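Long-range contacts in translation initiation factor eIF2B subunit epsilon (Schizosaccharomyces pombe, PDB 5B04), which acts as a component of the eIF2B complex, which catalyses the exchange of GDP for GTP on the gamma subunit of eIF2: residues I[25-30]-I[125-130]; I[133-138]-I[267-272]; I[157-162]-I[218-223]; I[170-175]-I[273-278]. All blocks are in the same frame, centred on the assembly; numbering follows the deposited sequence.

Interaction 1: residues I[25-30]-I[125-130]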
loop_
_atom_site.group_PDB
_atom_site.type_symbol
_atom_site.label_atom_id
_atom_site.label_comp_id
_atom_site.label_asym_id
_atom_site.label_seq_id
_atom_site.Cartn_x
_atom_site.Cartn_y
_atom_site.Cartn_z
ATOM N N ASP I 25 44.704 18.552 -44.682
ATOM C CA ASP I 25 44.898 19.158 -45.967
ATOM C C ASP I 25 44.454 18.232 -47.048
ATOM O O ASP I 25 44.623 18.535 -48.209
ATOM C CB ASP I 25 46.368 19.444 -46.179
ATOM C CG ASP I 25 46.616 20.303 -47.378
ATOM O OD1 ASP I 25 46.589 21.530 -47.234
ATOM O OD2 ASP I 25 46.847 19.762 -48.467
ATOM N N SER I 26 43.910 17.090 -46.681
ATOM C CA SER I 26 43.531 16.124 -47.675
ATOM C C SER I 26 42.429 16.635 -48.548
ATOM O O SER I 26 42.465 16.467 -49.751
ATOM C CB SER I 26 43.113 14.834 -47.020
ATOM O OG SER I 26 44.209 13.964 -46.961
ATOM N N TYR I 27 41.436 17.260 -47.947
ATOM C CA TYR I 27 40.270 17.655 -48.708
ATOM C C TYR I 27 40.117 19.132 -48.908
ATOM O O TYR I 27 39.146 19.584 -49.457
ATOM C CB TYR I 27 39.028 17.036 -48.111
ATOM C CG TYR I 27 39.150 15.556 -48.074
ATOM C CD1 TYR I 27 38.862 14.802 -49.175
ATOM C CD2 TYR I 27 39.603 14.925 -46.962
ATOM C CE1 TYR I 27 39.004 13.443 -49.156
ATOM C CE2 TYR I 27 39.738 13.568 -46.930
ATOM C CZ TYR I 27 39.442 12.840 -48.033
ATOM O OH TYR I 27 39.574 11.490 -47.991
ATOM N N ASN I 28 41.113 19.897 -48.516
ATOM C CA ASN I 28 41.095 21.316 -48.750
ATOM C C ASN I 28 40.878 21.334 -50.227
ATOM O O ASN I 28 41.136 20.337 -50.859
ATOM C CB ASN I 28 42.387 21.909 -48.234
ATOM C CG ASN I 28 42.201 23.270 -47.635
ATOM O OD1 ASN I 28 41.172 23.910 -47.830
ATOM N ND2 ASN I 28 43.193 23.727 -46.905
ATOM N N TYR I 29 40.388 22.451 -50.733
ATOM C CA TYR I 29 39.976 22.699 -52.118
ATOM C C TYR I 29 38.698 21.997 -52.526
ATOM O O TYR I 29 38.303 22.017 -53.674
ATOM C CB TYR I 29 40.977 22.041 -53.117
ATOM C CG TYR I 29 40.521 20.721 -53.750
ATOM C CD1 TYR I 29 40.582 19.524 -53.053
ATOM C CD2 TYR I 29 39.966 20.702 -55.016
ATOM C CE1 TYR I 29 40.141 18.348 -53.613
ATOM C CE2 TYR I 29 39.521 19.527 -55.583
ATOM C CZ TYR I 29 39.610 18.357 -54.874
ATOM O OH TYR I 29 39.163 17.191 -55.440
ATOM N N ARG I 30 38.043 21.393 -51.560
ATOM C CA ARG I 30 36.784 20.759 -51.828
ATOM C C ARG I 30 35.865 21.784 -51.229
ATOM O O ARG I 30 34.696 21.845 -51.551
ATOM C CB ARG I 30 36.579 19.445 -51.114
ATOM C CG ARG I 30 35.358 18.706 -51.597
ATOM C CD ARG I 30 35.711 17.546 -52.495
ATOM N NE ARG I 30 34.501 16.874 -52.922
ATOM C CZ ARG I 30 34.310 15.570 -52.832
ATOM N NH1 ARG I 30 35.249 14.804 -52.326
ATOM N NH2 ARG I 30 33.175 15.035 -53.245
ATOM N N LEU I 125 46.143 5.321 -39.368
ATOM C CA LEU I 125 46.239 6.200 -40.527
ATOM C C LEU I 125 44.887 6.810 -40.878
ATOM O O LEU I 125 43.915 6.095 -41.126
ATOM C CB LEU I 125 46.803 5.439 -41.727
ATOM C CG LEU I 125 46.911 6.226 -43.032
ATOM C CD1 LEU I 125 47.765 7.467 -42.840
ATOM C CD2 LEU I 125 47.481 5.348 -44.130
ATOM N N VAL I 126 44.838 8.138 -40.903
ATOM C CA VAL I 126 43.600 8.863 -41.165
ATOM C C VAL I 126 43.814 10.001 -42.161
ATOM O O VAL I 126 44.709 10.828 -41.989
ATOM C CB VAL I 126 43.006 9.436 -39.861
ATOM C CG1 VAL I 126 42.020 10.553 -40.162
ATOM C CG2 VAL I 126 42.352 8.333 -39.043
ATOM N N SER I 127 42.991 10.034 -43.205
ATOM C CA SER I 127 43.048 11.109 -44.189
ATOM C C SER I 127 41.885 12.079 -43.991
ATOM O O SER I 127 40.720 11.703 -44.130
ATOM C CB SER I 127 43.033 10.543 -45.609
ATOM O OG SER I 127 43.311 11.552 -46.564
ATOM N N GLY I 128 42.209 13.326 -43.665
ATOM C CA GLY I 128 41.199 14.329 -43.377
ATOM C C GLY I 128 40.990 14.482 -41.883
ATOM O O GLY I 128 41.947 14.451 -41.109
ATOM N N ASP I 129 39.737 14.650 -41.475
ATOM C CA ASP I 129 39.400 14.727 -40.058
ATOM C C ASP I 129 38.225 13.816 -39.727
ATOM O O ASP I 129 37.228 13.785 -40.449
ATOM C CB ASP I 129 39.080 16.167 -39.650
ATOM C CG ASP I 129 40.325 17.020 -39.502
ATOM O OD1 ASP I 129 41.075 16.813 -38.525
ATOM O OD2 ASP I 129 40.550 17.900 -40.358
ATOM N N VAL I 130 38.348 13.075 -38.632
ATOM C CA VAL I 130 37.300 12.150 -38.226
ATOM C C VAL I 130 36.505 12.665 -37.034
ATOM O O VAL I 130 37.010 13.425 -36.204
ATOM C CB VAL I 130 37.870 10.760 -37.869
ATOM C CG1 VAL I 130 38.664 10.199 -39.027
ATOM C CG2 VAL I 130 38.738 10.844 -36.626
#

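Interaction 2: residues I[133-138]-I[267-272]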
loop_
_atom_site.group_PDB
_atom_site.type_symbol
_atom_site.label_atom_id
_atom_site.label_comp_id
_atom_site.label_asym_id
_atom_site.label_seq_id
_atom_site.Cartn_x
_atom_site.Cartn_y
_atom_site.Cartn_z
ATOM N N ASN I 133 33.257 8.512 -31.526
ATOM C CA ASN I 133 33.359 8.125 -30.128
ATOM C C ASN I 133 33.696 6.644 -30.014
ATOM O O ASN I 133 33.596 6.054 -28.939
ATOM C CB ASN I 133 32.062 8.438 -29.380
ATOM C CG ASN I 133 30.833 7.913 -30.098
ATOM O OD1 ASN I 133 30.937 7.238 -31.123
ATOM N ND2 ASN I 133 29.659 8.218 -29.559
ATOM N N VAL I 134 34.090 6.050 -31.138
ATOM C CA VAL I 134 34.496 4.649 -31.176
ATOM C C VAL I 134 35.847 4.451 -30.499
ATOM O O VAL I 134 36.853 5.008 -30.938
ATOM C CB VAL I 134 34.588 4.117 -32.623
ATOM C CG1 VAL I 134 35.283 2.762 -32.653
ATOM C CG2 VAL I 134 33.211 4.029 -33.254
ATOM N N PRO I 135 35.872 3.656 -29.421
ATOM C CA PRO I 135 37.138 3.309 -28.771
ATOM C C PRO I 135 37.909 2.280 -29.593
ATOM O O PRO I 135 37.419 1.173 -29.813
ATOM C CB PRO I 135 36.694 2.734 -27.425
ATOM C CG PRO I 135 35.336 2.179 -27.689
ATOM C CD PRO I 135 34.711 3.067 -28.731
ATOM N N LEU I 136 39.099 2.651 -30.051
ATOM C CA LEU I 136 39.896 1.765 -30.893
ATOM C C LEU I 136 40.722 0.790 -30.070
ATOM O O LEU I 136 41.404 -0.073 -30.622
ATOM C CB LEU I 136 40.820 2.572 -31.803
ATOM C CG LEU I 136 40.180 3.231 -33.023
ATOM C CD1 LEU I 136 41.256 3.831 -33.909
ATOM C CD2 LEU I 136 39.343 2.222 -33.793
ATOM N N ASN I 137 40.656 0.935 -28.751
ATOM C CA ASN I 137 41.463 0.134 -27.842
ATOM C C ASN I 137 41.282 -1.366 -28.066
ATOM O O ASN I 137 42.261 -2.099 -28.194
ATOM C CB ASN I 137 41.133 0.498 -26.394
ATOM C CG ASN I 137 42.181 0.010 -25.418
ATOM O OD1 ASN I 137 42.219 -1.167 -25.070
ATOM N ND2 ASN I 137 43.046 0.916 -24.974
ATOM N N GLU I 138 40.032 -1.813 -28.135
ATOM C CA GLU I 138 39.732 -3.225 -28.368
ATOM C C GLU I 138 39.992 -3.634 -29.813
ATOM O O GLU I 138 40.340 -4.782 -30.086
ATOM C CB GLU I 138 38.281 -3.532 -27.991
ATOM C CG GLU I 138 38.082 -3.918 -26.533
ATOM C CD GLU I 138 38.503 -2.826 -25.567
ATOM O OE1 GLU I 138 38.469 -1.636 -25.949
ATOM O OE2 GLU I 138 38.874 -3.160 -24.422
ATOM N N LYS I 267 29.536 -2.103 -34.404
ATOM C CA LYS I 267 28.104 -2.175 -34.372
ATOM C C LYS I 267 27.500 -1.146 -33.447
ATOM O O LYS I 267 26.328 -1.199 -33.149
ATOM C CB LYS I 267 27.689 -3.564 -33.951
ATOM C CG LYS I 267 27.562 -4.522 -35.115
ATOM C CD LYS I 267 28.147 -5.883 -34.821
ATOM C CE LYS I 267 28.039 -6.768 -36.043
ATOM N NZ LYS I 267 26.685 -7.360 -36.142
ATOM N N GLU I 268 28.324 -0.291 -32.887
ATOM C CA GLU I 268 27.835 0.632 -31.907
ATOM C C GLU I 268 28.517 1.908 -32.205
ATOM O O GLU I 268 29.233 1.990 -33.151
ATOM C CB GLU I 268 27.999 0.080 -30.517
ATOM C CG GLU I 268 28.140 -1.415 -30.416
ATOM C CD GLU I 268 29.181 -1.790 -29.405
ATOM O OE1 GLU I 268 28.965 -1.474 -28.218
ATOM O OE2 GLU I 268 30.211 -2.377 -29.803
ATOM N N ASN I 269 28.285 2.916 -31.401
ATOM C CA ASN I 269 28.911 4.195 -31.603
ATOM C C ASN I 269 28.617 4.954 -32.854
ATOM O O ASN I 269 27.492 4.960 -33.323
ATOM C CB ASN I 269 30.351 4.017 -31.176
ATOM C CG ASN I 269 30.477 3.433 -29.804
ATOM O OD1 ASN I 269 29.876 3.911 -28.867
ATOM N ND2 ASN I 269 31.287 2.411 -29.677
ATOM N N TYR I 270 29.653 5.566 -33.402
ATOM C CA TYR I 270 29.527 6.509 -34.487
ATOM C C TYR I 270 30.870 6.610 -35.109
ATOM O O TYR I 270 31.857 6.614 -34.419
ATOM C CB TYR I 270 29.011 7.886 -34.152
ATOM C CG TYR I 270 28.775 8.778 -35.321
ATOM C CD1 TYR I 270 27.741 8.562 -36.162
ATOM C CD2 TYR I 270 29.571 9.860 -35.549
ATOM C CE1 TYR I 270 27.517 9.387 -37.215
ATOM C CE2 TYR I 270 29.352 10.686 -36.611
ATOM C CZ TYR I 270 28.332 10.443 -37.424
ATOM O OH TYR I 270 28.105 11.252 -38.473
ATOM N N ALA I 271 30.935 6.746 -36.420
ATOM C CA ALA I 271 32.211 7.186 -36.970
ATOM C C ALA I 271 31.975 7.758 -38.350
ATOM O O ALA I 271 31.183 7.229 -39.084
ATOM C CB ALA I 271 33.230 6.093 -37.067
ATOM N N ALA I 272 32.688 8.815 -38.713
ATOM C CA ALA I 272 32.553 9.443 -40.002
ATOM C C ALA I 272 33.680 10.393 -40.234
ATOM O O ALA I 272 34.318 10.811 -39.312
ATOM C CB ALA I 272 31.246 10.170 -40.093
#

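Interaction 3: residues I[157-162]-I[218-223]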
loop_
_atom_site.group_PDB
_atom_site.type_symbol
_atom_site.label_atom_id
_atom_site.label_comp_id
_atom_site.label_asym_id
_atom_site.label_seq_id
_atom_site.Cartn_x
_atom_site.Cartn_y
_atom_site.Cartn_z
ATOM N N MET I 157 40.860 -2.709 -41.219
ATOM C CA MET I 157 39.980 -1.629 -41.651
ATOM C C MET I 157 38.771 -1.477 -40.734
ATOM O O MET I 157 37.913 -2.357 -40.674
ATOM C CB MET I 157 39.516 -1.864 -43.090
ATOM C CG MET I 157 40.636 -1.842 -44.115
ATOM S SD MET I 157 40.044 -2.061 -45.805
ATOM C CE MET I 157 39.498 -3.765 -45.757
ATOM N N VAL I 158 38.711 -0.356 -40.024
ATOM C CA VAL I 158 37.578 -0.059 -39.153
ATOM C C VAL I 158 36.402 0.476 -39.963
ATOM O O VAL I 158 36.520 1.493 -40.647
ATOM C CB VAL I 158 37.950 0.965 -38.063
ATOM C CG1 VAL I 158 36.703 1.439 -37.329
ATOM C CG2 VAL I 158 38.958 0.370 -37.095
ATOM N N VAL I 159 35.271 -0.217 -39.885
ATOM C CA VAL I 159 34.075 0.191 -40.610
ATOM C C VAL I 159 32.871 0.281 -39.679
ATOM O O VAL I 159 32.911 -0.207 -38.549
ATOM C CB VAL I 159 33.755 -0.779 -41.761
ATOM C CG1 VAL I 159 34.830 -0.705 -42.835
ATOM C CG2 VAL I 159 33.612 -2.198 -41.234
ATOM N N ARG I 160 31.801 0.906 -40.159
ATOM C CA ARG I 160 30.602 1.095 -39.353
ATOM C C ARG I 160 29.393 0.413 -39.982
ATOM O O ARG I 160 29.099 0.610 -41.161
ATOM C CB ARG I 160 30.316 2.585 -39.159
ATOM C CG ARG I 160 29.164 2.879 -38.212
ATOM C CD ARG I 160 29.421 2.263 -36.848
ATOM N NE ARG I 160 28.485 2.738 -35.833
ATOM C CZ ARG I 160 27.330 2.148 -35.544
ATOM N NH1 ARG I 160 26.956 1.058 -36.199
ATOM N NH2 ARG I 160 26.549 2.650 -34.599
ATOM N N GLU I 161 28.696 -0.392 -39.187
ATOM C CA GLU I 161 27.489 -1.063 -39.650
ATOM C C GLU I 161 26.372 -0.045 -39.854
ATOM O O GLU I 161 26.098 0.769 -38.973
ATOM C CB GLU I 161 27.058 -2.140 -38.653
ATOM C CG GLU I 161 26.043 -3.127 -39.201
ATOM C CD GLU I 161 25.611 -4.148 -38.167
ATOM O OE1 GLU I 161 25.115 -3.737 -37.096
ATOM O OE2 GLU I 161 25.771 -5.360 -38.422
ATOM N N ALA I 162 25.736 -0.089 -41.020
ATOM C CA ALA I 162 24.669 0.854 -41.337
ATOM C C ALA I 162 23.677 0.268 -42.338
ATOM O O ALA I 162 23.570 -0.949 -42.484
ATOM C CB ALA I 162 25.253 2.151 -41.873
ATOM N N LEU I 218 27.802 -1.603 -45.014
ATOM C CA LEU I 218 28.902 -1.056 -44.231
ATOM C C LEU I 218 29.284 0.362 -44.643
ATOM O O LEU I 218 29.254 0.711 -45.824
ATOM C CB LEU I 218 30.126 -1.967 -44.335
ATOM C CG LEU I 218 29.952 -3.375 -43.768
ATOM C CD1 LEU I 218 31.256 -4.154 -43.847
ATOM C CD2 LEU I 218 29.444 -3.312 -42.336
ATOM N N ILE I 219 29.636 1.176 -43.652
ATOM C CA ILE I 219 30.198 2.496 -43.900
ATOM C C ILE I 219 31.718 2.425 -43.825
ATOM O O ILE I 219 32.283 2.107 -42.778
ATOM C CB ILE I 219 29.683 3.543 -42.893
ATOM C CG1 ILE I 219 28.228 3.903 -43.193
ATOM C CG2 ILE I 219 30.547 4.795 -42.935
ATOM C CD1 ILE I 219 27.690 5.034 -42.339
ATOM N N ASP I 220 32.378 2.711 -44.943
ATOM C CA ASP I 220 33.833 2.696 -44.986
ATOM C C ASP I 220 34.384 3.989 -44.397
ATOM O O ASP I 220 34.533 4.990 -45.098
ATOM C CB ASP I 220 34.330 2.497 -46.419
ATOM C CG ASP I 220 35.831 2.289 -46.496
ATOM O OD1 ASP I 220 36.461 2.069 -45.440
ATOM O OD2 ASP I 220 36.381 2.337 -47.617
ATOM N N CYS I 221 34.682 3.957 -43.103
ATOM C CA CYS I 221 35.167 5.133 -42.390
ATOM C C CYS I 221 36.568 5.524 -42.839
ATOM O O CYS I 221 36.988 6.667 -42.657
ATOM C CB CYS I 221 35.160 4.879 -40.881
ATOM S SG CYS I 221 33.647 4.113 -40.259
ATOM N N GLN I 222 37.278 4.563 -43.423
ATOM C CA GLN I 222 38.670 4.735 -43.831
ATOM C C GLN I 222 39.542 5.143 -42.645
ATOM O O GLN I 222 40.490 5.915 -42.788
ATOM C CB GLN I 222 38.784 5.753 -44.967
ATOM C CG GLN I 222 37.880 5.437 -46.147
ATOM C CD GLN I 222 38.576 5.608 -47.482
ATOM O OE1 GLN I 222 39.688 6.129 -47.554
ATOM N NE2 GLN I 222 37.922 5.163 -48.549
ATOM N N ILE I 223 39.192 4.624 -41.473
ATOM C CA ILE I 223 40.057 4.685 -40.304
ATOM C C ILE I 223 40.793 3.357 -40.222
ATOM O O ILE I 223 40.192 2.324 -39.932
ATOM C CB ILE I 223 39.270 4.938 -39.006
ATOM C CG1 ILE I 223 38.558 6.290 -39.067
ATOM C CG2 ILE I 223 40.196 4.874 -37.800
ATOM C CD1 ILE I 223 37.826 6.653 -37.792
#

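Interaction 4: residues I[170-175]-I[273-278]. With PO4 (phosphate ion), chain S.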
loop_
_atom_site.group_PDB
_atom_site.type_symbol
_atom_site.label_atom_id
_atom_site.label_comp_id
_atom_site.label_asym_id
_atom_site.label_seq_id
_atom_site.Cartn_x
_atom_site.Cartn_y
_atom_site.Cartn_z
ATOM N N ALA I 170 27.920 8.073 -47.660
ATOM C CA ALA I 170 28.054 8.744 -48.949
ATOM C C ALA I 170 28.735 7.831 -49.964
ATOM O O ALA I 170 28.844 6.626 -49.744
ATOM C CB ALA I 170 28.824 10.043 -48.795
ATOM N N ARG I 171 29.199 8.404 -51.070
ATOM C CA ARG I 171 29.731 7.608 -52.174
ATOM C C ARG I 171 31.094 6.990 -51.865
ATOM O O ARG I 171 31.354 5.843 -52.232
ATOM C CB ARG I 171 29.821 8.455 -53.445
ATOM C CG ARG I 171 30.183 7.657 -54.689
ATOM C CD ARG I 171 29.269 6.450 -54.860
ATOM N NE ARG I 171 27.961 6.810 -55.401
ATOM C CZ ARG I 171 26.972 5.946 -55.601
ATOM N NH1 ARG I 171 27.136 4.664 -55.301
ATOM N NH2 ARG I 171 25.815 6.362 -56.100
ATOM N N THR I 172 31.963 7.745 -51.200
ATOM C CA THR I 172 33.263 7.222 -50.789
ATOM C C THR I 172 33.073 6.080 -49.796
ATOM O O THR I 172 33.759 5.058 -49.862
ATOM C CB THR I 172 34.147 8.320 -50.157
ATOM O OG1 THR I 172 34.620 9.205 -51.181
ATOM C CG2 THR I 172 35.345 7.712 -49.438
ATOM N N GLU I 173 32.119 6.257 -48.888
ATOM C CA GLU I 173 31.834 5.263 -47.862
ATOM C C GLU I 173 31.048 4.080 -48.426
ATOM O O GLU I 173 31.041 2.996 -47.841
ATOM C CB GLU I 173 31.063 5.900 -46.700
ATOM C CG GLU I 173 31.868 6.902 -45.876
ATOM C CD GLU I 173 32.091 8.220 -46.594
ATOM O OE1 GLU I 173 31.380 8.487 -47.586
ATOM O OE2 GLU I 173 32.979 8.989 -46.170
ATOM N N SER I 174 30.390 4.291 -49.561
ATOM C CA SER I 174 29.610 3.236 -50.200
ATOM C C SER I 174 30.517 2.234 -50.904
ATOM O O SER I 174 31.023 2.501 -51.994
ATOM C CB SER I 174 28.611 3.827 -51.196
ATOM O OG SER I 174 27.813 2.813 -51.782
ATOM N N SER I 175 30.717 1.081 -50.276
ATOM C CA SER I 175 31.584 0.047 -50.826
ATOM C C SER I 175 31.070 -1.346 -50.481
ATOM O O SER I 175 30.398 -1.535 -49.466
ATOM C CB SER I 175 33.014 0.217 -50.308
ATOM O OG SER I 175 33.492 1.532 -50.537
ATOM N N ARG I 273 33.893 10.767 -41.479
ATOM C CA ARG I 273 34.929 11.724 -41.854
ATOM C C ARG I 273 34.348 12.954 -42.541
ATOM O O ARG I 273 33.462 12.845 -43.388
ATOM C CB ARG I 273 35.964 11.069 -42.770
ATOM C CG ARG I 273 36.875 10.080 -42.070
ATOM C CD ARG I 273 38.015 9.640 -42.972
ATOM N NE ARG I 273 37.531 9.137 -44.253
ATOM C CZ ARG I 273 37.927 9.602 -45.433
ATOM N NH1 ARG I 273 38.822 10.577 -45.492
ATOM N NH2 ARG I 273 37.434 9.090 -46.552
ATOM N N VAL I 274 34.857 14.124 -42.169
ATOM C CA VAL I 274 34.471 15.369 -42.821
ATOM C C VAL I 274 35.351 15.587 -44.045
ATOM O O VAL I 274 36.397 16.233 -43.964
ATOM C CB VAL I 274 34.592 16.571 -41.872
ATOM C CG1 VAL I 274 33.909 17.788 -42.475
ATOM C CG2 VAL I 274 33.988 16.236 -40.519
ATOM N N ARG I 275 34.921 15.042 -45.176
ATOM C CA ARG I 275 35.737 15.036 -46.384
ATOM C C ARG I 275 35.122 15.866 -47.508
ATOM O O ARG I 275 35.689 15.964 -48.596
ATOM C CB ARG I 275 35.951 13.600 -46.857
ATOM C CG ARG I 275 34.663 12.804 -46.950
ATOM C CD ARG I 275 34.858 11.503 -47.699
ATOM N NE ARG I 275 33.591 10.993 -48.213
ATOM C CZ ARG I 275 33.005 11.440 -49.318
ATOM N NH1 ARG I 275 33.572 12.404 -50.030
ATOM N NH2 ARG I 275 31.853 10.920 -49.716
ATOM N N SER I 276 33.961 16.455 -47.242
ATOM C CA SER I 276 33.281 17.286 -48.230
ATOM C C SER I 276 32.267 18.212 -47.567
ATOM O O SER I 276 32.092 18.186 -46.349
ATOM C CB SER I 276 32.585 16.416 -49.280
ATOM O OG SER I 276 31.539 15.653 -48.703
ATOM N N LEU I 277 31.604 19.029 -48.377
ATOM C CA LEU I 277 30.581 19.944 -47.882
ATOM C C LEU I 277 29.366 19.189 -47.364
ATOM O O LEU I 277 28.878 19.452 -46.265
ATOM C CB LEU I 277 30.152 20.912 -48.983
ATOM C CG LEU I 277 31.204 21.886 -49.509
ATOM C CD1 LEU I 277 30.734 22.478 -50.820
ATOM C CD2 LEU I 277 31.471 22.981 -48.491
ATOM N N GLN I 278 28.882 18.248 -48.168
ATOM C CA GLN I 278 27.674 17.500 -47.842
ATOM C C GLN I 278 27.874 16.576 -46.645
ATOM O O GLN I 278 26.925 16.274 -45.924
ATOM C CB GLN I 278 27.208 16.704 -49.062
ATOM C CG GLN I 278 26.642 17.579 -50.171
ATOM C CD GLN I 278 26.839 16.985 -51.550
ATOM O OE1 GLN I 278 27.881 17.176 -52.178
ATOM N NE2 GLN I 278 25.835 16.263 -52.033
HETATM P P PO4 S . 30.999 12.639 -52.718
HETATM O O1 PO4 S . 30.711 13.313 -51.397
HETATM O O2 PO4 S . 32.273 11.834 -52.607
HETATM O O3 PO4 S . 31.162 13.688 -53.792
HETATM O O4 PO4 S . 29.852 11.724 -53.079
#

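Interaction 1: residues I[25-30]-I[125-130]
Ser26 and Tyr27 lie in the loop that follows strand 19-23 of the nucleotidyl transferase-like domain, and they meet Ser127 and Gly128 where the parallel neighbouring strand 123-127 runs out. The polar link is between two hydroxyls: Ser26 OG and Ser127 OG form a 2.6 Å hydrogen bond whose direction the model does not settle. Ser127 sets its OG anti to its own backbone N (chi1 -170°), which carries the hydroxyl across to the loop, while Ser26 OG also bonds to Leu23 O and so ties the loop back to its parent strand. Beside this pair the Tyr27 ring comes in edge-on. Tyr27 CE2 lies 3.5 Å from Ser127 O and 3.9 Å from Gly128 CA, both close to the ring plane. Gly128, in a backbone region that glycine enters easily, presents a bare CA to that edge. Further out, Tyr27 OH and Ser127 O both bond to Arg273 NH1, so the ring is anchored at its far end. From Tyr27 the chain turns away through a type II beta turn ending at Arg30. A loop meeting a neighbouring parallel strand at the C-terminal ends of both is characteristic of Rossmann-like alpha/beta folds, here the GT-A type of the nucleotidyl transferase family.

Interaction 2: residues I[133-138]-I[267-272]
Asn133 and Val134 run past Tyr270 and Asn269 with CA atoms 6.0 Å apart for Asn133-Tyr270 and 5.6 Å for Val134-Asn269, and no hydrogen bond passes directly between the two segments. Asn269 does the central filling. Asn269 CB sits 3.3 Å from Asn133 OD1 and 3.5 Å from Val134 CG2, while the amide reaches along to Pro135, with Asn269 ND2 3.6 Å from Pro135 CD and the two side chains meeting at about a right angle. The amide planes of Asn133 and Asn269 stand 67° apart, so these groups do not stack. Asn133 CG is placed between its backbone N and carbonyl carbon (chi1 50°); OD1 then faces the Tyr270 backbone, though its angle to Tyr270 N is too poor for a bond, and ND2 goes to Tyr293 O. One residue on, Val134 CG2 rests near Tyr270 O and reaches Ala271 CB at 4.3 Å. Ser132 OG bonds to both Val134 N and Tyr270 O, bridging the segments from just outside. Beyond, Tyr270 meets Phe345 of the eIF2B beta subunit with the rings nearly perpendicular, and Asn269 N bonds to Asp340 of that chain. The arrangement is the splayed end of a two-stranded antiparallel ribbon, 130-132 with 271-273, where the first strand leaves for helix 137-147.

Interaction 3: residues I[157-162]-I[218-223]
Arg160 and Ile219 stand side by side on one face of an antiparallel strand pair in the central mixed sheet, their CB atoms 3.9 Å apart. They form a hydrogen-bonded pair: Arg160 N gives to Ile219 O at 2.9 Å, and Ile219 N returns to Arg160 O along a nearly straight path (169°). Ala162 CB packs at 3.7 Å on Ile219 CG1, and Phe345 of the eIF2B beta subunit lies against Arg160 and Ile219. Arg160 bends at chi2 (58°), leading its guanidinium off to Asn269 O. The opposite face carries Val159, Glu161 and Leu218. Val159 CG2 meets Leu218 CD1 at an oblique angle, with Phe177 and Val265 packed against both residues, whereas the Glu161 carboxylate leaves this apolar patch for salt bridges with Lys267 and Arg215 of its own chain and with Arg230 of the eIF2B gamma subunit. The short strand segments 157-161 and 218-223 run at 144° between their N-to-C directions, antiparallel but twisted. Strand 212-226 is interrupted towards Ile223; beyond Cys221 and Gln222, Val158 N still bonds to Ile223 O at 3.1 Å. At this irregularity Cys221 points its side chain at strand 153-161, bringing Cys221 SG to 3.8 Å from Arg160 CB.

Interaction 4: residues I[170-175]-I[273-278]
Arg275 NE donates to Glu173 OE2 over 2.9 Å, the shortest bond of a side-on, two-nitrogen salt bridge that ties the loop before strand 175-179 to the lead-in of helix 277-288 in the nucleotidyl transferase-like domain. Its second arm runs from Arg275 NH2 to Glu173 OE1 at 3.3 Å, each oxygen offering its syn lone pair. Carboxylate and guanidinium are nearly coplanar, 18° apart, as suits a side-on pairing. Arg275 stretches out from CG to NE to get there, while Glu173 folds back at chi2 (74°) to bring its carboxylate round. The NH1/NH2 edge of the guanidinium faces a phosphate ion, likely picked up from the crystallisation medium: Arg275 NH1 bonds to phosphate O2 at 2.9 Å, and the other contacts of NH1 and NH2 with O1 and O2 are weak. Arg30 adds a salt bridge to the same ion, so two arginines gather round it. Bonds along two edges probably limit the rotation of the Arg275 group. One face is taken by Thr172, whose OG1 sits over the centre, 3.3 Å from CZ of Arg275. Thr172, a known phosphorylation site, carries no phosphate in this model. Glu173 is itself held in place by a backbone bond to Asp220 of the neighbouring strand. Arg273, whose NH1 bonds to Ser127 O, may add favourable charge from further off, its NH2 4.5 Å from Glu173 OE2, too far off the guanidinium plane for an N-H to point at it. At the edge of that Arg273 group, Thr172 CG2 packs against Arg273 NH2 at 3.8 Å.

In the fold
Interaction 3 is the buried contact of the four, a backbone-bonded strand pair with apolar groups on its faces; the others are partly buried and join loops or segment ends. Interactions 1 and 3 reach the same sheet, since strands 123-127 and 212-226 are neighbours in it, and Val130 and Val126 pack on Ile223. Arg273 makes interactions 1, 3 and 4 converge, with Tyr27 and Ser127 as partners and, more weakly, Cys221 O. Chemistry follows place: hydroxyls and a ring edge in interaction 1, mostly van der Waals packing in interaction 2 beside the beta subunit, charge and a phosphate in interaction 4. Arg160 and Glu161 link interaction 3 to 267-272.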